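Local structure of ATP grasp ligase (Microcystis aeruginosa MRC, 5IG9) at residues S9-N12 against E13-L17; V18-A21 against I22-M25; Y256-K260 against T261-Q265. The protein probably works as an ATP-grasp ligase of the MvdD family, whose members use ATP to form the ring-closing bonds of microviridin-type precursor peptides. All coordinates share one frame; numbering follows the deposited sequence.

Contact 1: residues S9-N12 against E13-L17; sequences SRDN and ESIPL
The N-terminal cap of helix 14-23 is made by Asn12, whose side-chain carbonyl reaches forward to the amide of Ser14. Asn12 OD1 accepts from Ser14 N at 3.1 Å, with an N-H...O angle of 162°. The donor sits 25° off the carbonyl plane. This closes an Asx turn. CG of Asn12 lies between the backbone N and the carbonyl carbon (chi1 54°), which swings OD1 forward to the amide two residues on. Ser14 OG also lies at Asn12 OD1, but the modelled separation is too short to trust at this resolution, so that bond is doubtful in detail. The other end of the amide is held as well: Asn12 ND2 bonds to Glu300, and Phe302 packs on Asn12, Glu13 and Ser14.

The loop and cap join strand 3-7 to the helix of a beta-alpha-beta unit in the Rossmann-like pre-ATP-grasp domain. Asp11 works on the strand side of the cap. Its OD1 takes Asn12 N at 2.7 Å, on the anti side and tilted well out of the carboxylate plane. Its OD2 forms a salt bridge with Arg73 and a hydrogen bond with Thr7. OD2 also rests against Ile15 CD1 at 3.4 Å, the two side chains crossing at about a right angle. Without the carboxylate, as with an alanine here, Arg73 and Thr7 would probably lose this partner, and Asn12 N its acceptor. Asn12 O lies 3.7 Å from Pro16 CD, a ring carbon; in the backbone, Leu17 N bonds to Glu13 O at 3.3 Å.

Contact 2: residues V18-A21 against I22-M25; sequences VIKA and IEAM
Val18 and Ile22 meet one helical turn apart, both through backbone and through side chain. The backbone bonds come first. Ile22 N donates to Val18 O at 2.8 Å, Glu23 N to Ile19 O at 2.7 Å, and Ala24 N to Lys20 O at 2.8 Å. All three are i to i+4 bonds. A tighter turn follows, closed by an i to i+3 bond from Met25 N to Ile22 O at 3.0 Å.

The apolar contact is between branches. Val18 CG1 touches Ile22 CD1 at 3.7 Å, and the side chains cross obliquely. Val18 CG1 is anti to the backbone N (chi1 173°), which sends this methyl up the helix toward the extended end of Ile22. Helix 14-23 is the crossover helix between the parallel strands 3-7 and 29-33. Its Ile19 and Ile22 pack on strand 3-7, at Ile5 and Val3. Ala21, Ile22 and Met25 touch helix 313-323, with Ala318 meeting both Ala21 and Ile22.

The two charged groups do not meet: Lys20 NZ and Glu23 OE1 stand 5.3 Å apart, and their opposite charges may attract weakly. Both side chains are on the exposed side of the helix.

Contact 3: residues Y256-K260 against T261-Q265; sequences YDLPK and TIEKQ
The puckered ring of Pro259 has Ile262 over one face: CG1 of Ile262 lies 4.0 Å from Pro259 CB and equally far from CG and CD. The two side chains run side by side and point the same way. The flat group is the carboxylate of Glu263, whose OE2 comes within 4.0 Å of Leu258 CB. Pro259 is the N-cap of helix 260-273, which follows the edge strand 254-255.

Leu258, just before the cap, folds against the first turn. Its CB meets Glu263 CG at 3.6 Å, so the aliphatic part of the glutamate does the packing. CG of Glu263 lies beside its own backbone N (chi1 -76°) and the chain is extended beyond it, which carries the carboxylate back past Leu258. Leu258 CD2 touches Ile262 CG2 at 4.1 Å, crossing it at about a right angle. Outside these segments, Tyr290 of strand 290-296 touches Leu258, Pro259 and Ile262.

The polar end of Lys264 pairs with Glu268 further along the helix. Two backbone bonds start the helix. Glu263 N donates to Pro259 O at 3.0 Å, and Lys264 N to Lys260 O at 3.0 Å.

How the contacts relate
Contacts 1 and 2 share helix 14-23 and follow each other along it, their centres about 13 Å apart. Contact 1 is its start, where the Asn12 side chain closes the turn onto a backbone amide, with Asp11 beside it; contact 2 is its later part, held by backbone bonds and one apolar pair. Both are partly buried, in the pre-ATP-grasp domain. Contact 3 is a surface contact on another helix, 260-273, with its centre about 30 Å from the centres of both others. Contacts 1 and 3 are both helix starts, yet their chemistry differs: an asparagine side chain caps the first, while a proline at the N-cap and apolar packing begin the second.

Contact 1: residues S9-N12 against E13-L17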
loop_
_atom_site.group_PDB
_atom_site.type_symbol
_atom_site.label_atom_id
_atom_site.label_comp_id
_atom_site.label_asym_id
_atom_site.label_seq_id
_atom_site.Cartn_x
_atom_site.Cartn_y
_atom_site.Cartn_z
ATOM N N SER A 9 -13.829 -13.149 -8.529
ATOM C CA SER A 9 -14.834 -13.940 -9.235
ATOM C C SER A 9 -15.638 -13.109 -10.229
ATOM O O SER A 9 -16.050 -13.629 -11.273
ATOM C CB SER A 9 -15.770 -14.612 -8.231
ATOM O OG SER A 9 -16.392 -13.653 -7.393
ATOM N N ARG A 10 -15.881 -11.832 -9.933
ATOM C CA ARG A 10 -16.683 -10.983 -10.803
ATOM C C ARG A 10 -15.841 -10.190 -11.799
ATOM O O ARG A 10 -16.317 -9.180 -12.333
ATOM C CB ARG A 10 -17.549 -10.034 -9.970
ATOM C CG ARG A 10 -18.586 -10.725 -9.091
ATOM C CD ARG A 10 -19.480 -9.712 -8.381
ATOM N NE ARG A 10 -20.802 -9.594 -8.993
ATOM C CZ ARG A 10 -21.136 -8.680 -9.900
ATOM N NH1 ARG A 10 -20.242 -7.792 -10.313
ATOM N NH2 ARG A 10 -22.367 -8.651 -10.393
ATOM N N ASP A 11 -14.609 -10.623 -12.062
ATOM C CA ASP A 11 -13.794 -9.952 -13.061
ATOM C C ASP A 11 -14.345 -10.227 -14.458
ATOM O O ASP A 11 -15.131 -11.153 -14.677
ATOM C CB ASP A 11 -12.337 -10.403 -12.969
ATOM C CG ASP A 11 -11.365 -9.324 -13.410
ATOM O OD1 ASP A 11 -11.813 -8.328 -14.016
ATOM O OD2 ASP A 11 -10.153 -9.471 -13.150
ATOM N N ASN A 12 -13.912 -9.409 -15.409
ATOM C CA ASN A 12 -14.536 -9.368 -16.722
ATOM C C ASN A 12 -13.856 -10.370 -17.658
ATOM O O ASN A 12 -13.194 -11.312 -17.213
ATOM C CB ASN A 12 -14.514 -7.932 -17.259
ATOM C CG ASN A 12 -13.121 -7.325 -17.271
ATOM O OD1 ASN A 12 -12.133 -8.007 -17.537
ATOM N ND2 ASN A 12 -13.040 -6.031 -16.982
ATOM N N GLU A 13 -14.014 -10.174 -18.965
ATOM C CA GLU A 13 -13.559 -11.114 -19.979
ATOM C C GLU A 13 -12.055 -11.064 -20.210
ATOM O O GLU A 13 -11.551 -11.803 -21.064
ATOM C CB GLU A 13 -14.290 -10.855 -21.302
ATOM C CG GLU A 13 -15.811 -10.747 -21.185
ATOM C CD GLU A 13 -16.279 -9.387 -20.675
ATOM O OE1 GLU A 13 -15.633 -8.367 -21.000
ATOM O OE2 GLU A 13 -17.289 -9.341 -19.941
ATOM N N SER A 14 -11.327 -10.215 -19.483
ATOM C CA SER A 14 -9.879 -10.178 -19.642
ATOM C C SER A 14 -9.245 -11.482 -19.172
ATOM O O SER A 14 -8.251 -11.940 -19.749
ATOM C CB SER A 14 -9.296 -8.996 -18.868
ATOM O OG SER A 14 -10.217 -7.920 -18.817
ATOM N N ILE A 15 -9.808 -12.094 -18.132
ATOM C CA ILE A 15 -9.267 -13.320 -17.548
ATOM C C ILE A 15 -9.340 -14.473 -18.547
ATOM O O ILE A 15 -8.296 -15.074 -18.843
ATOM C CB ILE A 15 -9.986 -13.672 -16.236
ATOM C CG1 ILE A 15 -10.007 -12.463 -15.308
ATOM C CG2 ILE A 15 -9.299 -14.845 -15.560
ATOM C CD1 ILE A 15 -8.631 -11.944 -14.988
ATOM N N PRO A 16 -10.514 -14.829 -19.094
ATOM C CA PRO A 16 -10.534 -15.941 -20.057
ATOM C C PRO A 16 -9.752 -15.650 -21.323
ATOM O O PRO A 16 -9.261 -16.586 -21.966
ATOM C CB PRO A 16 -12.028 -16.130 -20.346
ATOM C CG PRO A 16 -12.623 -14.806 -20.096
ATOM C CD PRO A 16 -11.860 -14.247 -18.930
ATOM N N LEU A 17 -9.619 -14.377 -21.699
ATOM C CA LEU A 17 -8.812 -14.031 -22.864
ATOM C C LEU A 17 -7.348 -14.393 -22.648
ATOM O O LEU A 17 -6.664 -14.832 -23.582
ATOM C CB LEU A 17 -8.953 -12.543 -23.171
ATOM C CG LEU A 17 -10.078 -12.136 -24.118
ATOM C CD1 LEU A 17 -10.372 -10.658 -23.961
ATOM C CD2 LEU A 17 -9.687 -12.453 -25.550
#

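Contact 2: residues V18-A21 against I22-M25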
loop_
_atom_site.group_PDB
_atom_site.type_symbol
_atom_site.label_atom_id
_atom_site.label_comp_id
_atom_site.label_asym_id
_atom_site.label_seq_id
_atom_site.Cartn_x
_atom_site.Cartn_y
_atom_site.Cartn_z
ATOM N N VAL A 18 -6.854 -14.227 -21.422
ATOM C CA VAL A 18 -5.444 -14.471 -21.142
ATOM C C VAL A 18 -5.182 -15.951 -20.898
ATOM O O VAL A 18 -4.183 -16.502 -21.375
ATOM C CB VAL A 18 -4.981 -13.615 -19.950
ATOM C CG1 VAL A 18 -3.558 -13.986 -19.553
ATOM C CG2 VAL A 18 -5.070 -12.143 -20.299
ATOM N N ILE A 19 -6.063 -16.620 -20.147
ATOM C CA ILE A 19 -5.827 -18.027 -19.832
ATOM C C ILE A 19 -5.839 -18.866 -21.103
ATOM O O ILE A 19 -5.059 -19.815 -21.243
ATOM C CB ILE A 19 -6.851 -18.540 -18.799
ATOM C CG1 ILE A 19 -8.244 -18.676 -19.417
ATOM C CG2 ILE A 19 -6.905 -17.623 -17.595
ATOM C CD1 ILE A 19 -9.250 -19.333 -18.506
ATOM N N LYS A 20 -6.705 -18.520 -22.058
ATOM C CA LYS A 20 -6.779 -19.299 -23.289
ATOM C C LYS A 20 -5.571 -19.034 -24.176
ATOM O O LYS A 20 -5.074 -19.948 -24.844
ATOM C CB LYS A 20 -8.080 -18.992 -24.027
ATOM C CG LYS A 20 -9.326 -19.415 -23.268
ATOM C CD LYS A 20 -10.561 -19.327 -24.144
ATOM C CE LYS A 20 -11.826 -19.342 -23.307
ATOM N NZ LYS A 20 -11.770 -20.373 -22.234
ATOM N N ALA A 21 -5.079 -17.794 -24.190
ATOM C CA ALA A 21 -3.850 -17.502 -24.915
ATOM C C ALA A 21 -2.645 -18.132 -24.231
ATOM O O ALA A 21 -1.683 -18.517 -24.902
ATOM C CB ALA A 21 -3.661 -15.993 -25.052
ATOM N N ILE A 22 -2.682 -18.243 -22.900
ATOM C CA ILE A 22 -1.636 -18.964 -22.181
ATOM C C ILE A 22 -1.727 -20.455 -22.471
ATOM O O ILE A 22 -0.725 -21.104 -22.793
ATOM C CB ILE A 22 -1.722 -18.679 -20.671
ATOM C CG1 ILE A 22 -1.284 -17.251 -20.363
ATOM C CG2 ILE A 22 -0.859 -19.660 -19.892
ATOM C CD1 ILE A 22 -1.323 -16.923 -18.891
ATOM N N GLU A 23 -2.932 -21.021 -22.364
ATOM C CA GLU A 23 -3.106 -22.443 -22.643
ATOM C C GLU A 23 -2.757 -22.775 -24.088
ATOM O O GLU A 23 -2.219 -23.852 -24.371
ATOM C CB GLU A 23 -4.538 -22.875 -22.327
ATOM C CG GLU A 23 -4.871 -22.899 -20.847
ATOM C CD GLU A 23 -6.356 -23.060 -20.589
ATOM O OE1 GLU A 23 -7.148 -22.921 -21.543
ATOM O OE2 GLU A 23 -6.732 -23.327 -19.430
ATOM N N ALA A 24 -3.054 -21.867 -25.020
ATOM C CA ALA A 24 -2.748 -22.138 -26.418
ATOM C C ALA A 24 -1.250 -22.097 -26.698
ATOM O O ALA A 24 -0.817 -22.568 -27.754
ATOM C CB ALA A 24 -3.484 -21.152 -27.326
ATOM N N MET A 25 -0.451 -21.551 -25.784
ATOM C CA MET A 25 0.996 -21.523 -25.946
ATOM C C MET A 25 1.684 -22.717 -25.299
ATOM O O MET A 25 2.916 -22.733 -25.210
ATOM C CB MET A 25 1.567 -20.221 -25.379
ATOM C CG MET A 25 1.162 -18.984 -26.158
ATOM S SD MET A 25 1.974 -17.487 -25.575
ATOM C CE MET A 25 3.622 -17.732 -26.230
#

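Contact 3: residues Y256-K260 against T261-Q265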
loop_
_atom_site.group_PDB
_atom_site.type_symbol
_atom_site.label_atom_id
_atom_site.label_comp_id
_atom_site.label_asym_id
_atom_site.label_seq_id
_atom_site.Cartn_x
_atom_site.Cartn_y
_atom_site.Cartn_z
ATOM N N TYR A 256 -3.606 5.300 -33.140
ATOM C CA TYR A 256 -2.956 6.602 -33.143
ATOM C C TYR A 256 -1.456 6.388 -33.009
ATOM O O TYR A 256 -1.016 5.499 -32.276
ATOM C CB TYR A 256 -3.488 7.488 -32.009
ATOM C CG TYR A 256 -3.012 8.927 -32.030
ATOM C CD1 TYR A 256 -1.790 9.285 -31.472
ATOM C CD2 TYR A 256 -3.793 9.931 -32.588
ATOM C CE1 TYR A 256 -1.355 10.596 -31.483
ATOM C CE2 TYR A 256 -3.366 11.244 -32.602
ATOM C CZ TYR A 256 -2.147 11.570 -32.048
ATOM O OH TYR A 256 -1.716 12.876 -32.059
ATOM N N ASP A 257 -0.680 7.201 -33.722
ATOM C CA ASP A 257 0.776 7.109 -33.707
ATOM C C ASP A 257 1.336 8.230 -32.839
ATOM O O ASP A 257 1.323 9.399 -33.236
ATOM C CB ASP A 257 1.344 7.179 -35.124
ATOM C CG ASP A 257 1.052 5.928 -35.936
ATOM O OD1 ASP A 257 1.079 4.817 -35.363
ATOM O OD2 ASP A 257 0.793 6.054 -37.153
ATOM N N LEU A 258 1.825 7.871 -31.658
ATOM C CA LEU A 258 2.507 8.831 -30.812
ATOM C C LEU A 258 3.809 9.285 -31.469
ATOM O O LEU A 258 4.436 8.525 -32.211
ATOM C CB LEU A 258 2.821 8.220 -29.449
ATOM C CG LEU A 258 1.691 8.039 -28.441
ATOM C CD1 LEU A 258 2.199 7.295 -27.216
ATOM C CD2 LEU A 258 1.125 9.391 -28.052
ATOM N N PRO A 259 4.231 10.522 -31.220
ATOM C CA PRO A 259 5.605 10.904 -31.561
ATOM C C PRO A 259 6.594 9.985 -30.858
ATOM O O PRO A 259 6.389 9.588 -29.710
ATOM C CB PRO A 259 5.705 12.346 -31.053
ATOM C CG PRO A 259 4.292 12.843 -31.057
ATOM C CD PRO A 259 3.452 11.654 -30.689
ATOM N N LYS A 260 7.676 9.636 -31.561
ATOM C CA LYS A 260 8.669 8.744 -30.971
ATOM C C LYS A 260 9.280 9.327 -29.704
ATOM O O LYS A 260 9.784 8.572 -28.867
ATOM C CB LYS A 260 9.775 8.420 -31.980
ATOM C CG LYS A 260 10.826 9.504 -32.133
ATOM C CD LYS A 260 12.124 8.951 -32.707
ATOM C CE LYS A 260 12.867 8.095 -31.689
ATOM N NZ LYS A 260 14.191 7.644 -32.207
ATOM N N THR A 261 9.240 10.652 -29.541
ATOM C CA THR A 261 9.726 11.265 -28.311
ATOM C C THR A 261 8.793 10.968 -27.144
ATOM O O THR A 261 9.252 10.651 -26.041
ATOM C CB THR A 261 9.881 12.773 -28.500
ATOM O OG1 THR A 261 10.816 13.029 -29.555
ATOM C CG2 THR A 261 10.380 13.423 -27.220
ATOM N N ILE A 262 7.481 11.061 -27.370
ATOM C CA ILE A 262 6.521 10.723 -26.323
ATOM C C ILE A 262 6.608 9.240 -25.981
ATOM O O ILE A 262 6.549 8.854 -24.807
ATOM C CB ILE A 262 5.096 11.122 -26.752
ATOM C CG1 ILE A 262 5.032 12.613 -27.095
ATOM C CG2 ILE A 262 4.095 10.781 -25.655
ATOM C CD1 ILE A 262 5.289 13.521 -25.924
ATOM N N GLU A 263 6.756 8.385 -26.999
ATOM C CA GLU A 263 6.873 6.951 -26.747
ATOM C C GLU A 263 8.101 6.634 -25.904
ATOM O O GLU A 263 8.036 5.812 -24.983
ATOM C CB GLU A 263 6.923 6.182 -28.067
ATOM C CG GLU A 263 5.582 6.040 -28.757
ATOM C CD GLU A 263 5.662 5.147 -29.977
ATOM O OE1 GLU A 263 6.781 4.708 -30.312
ATOM O OE2 GLU A 263 4.610 4.883 -30.600
ATOM N N LYS A 264 9.234 7.273 -26.205
ATOM C CA LYS A 264 10.443 7.003 -25.436
ATOM C C LYS A 264 10.346 7.570 -24.025
ATOM O O LYS A 264 10.945 7.019 -23.095
ATOM C CB LYS A 264 11.670 7.559 -26.162
ATOM C CG LYS A 264 12.135 8.928 -25.691
ATOM C CD LYS A 264 13.491 8.842 -25.003
ATOM C CE LYS A 264 13.968 10.204 -24.518
ATOM N NZ LYS A 264 15.329 10.115 -23.919
ATOM N N GLN A 265 9.587 8.653 -23.839
ATOM C CA GLN A 265 9.423 9.208 -22.499
ATOM C C GLN A 265 8.508 8.334 -21.651
ATOM O O GLN A 265 8.750 8.154 -20.453
ATOM C CB GLN A 265 8.881 10.637 -22.580
ATOM C CG GLN A 265 9.893 11.666 -23.073
ATOM C CD GLN A 265 9.275 13.033 -23.294
ATOM O OE1 GLN A 265 8.297 13.173 -24.027
ATOM N NE2 GLN A 265 9.840 14.049 -22.653
#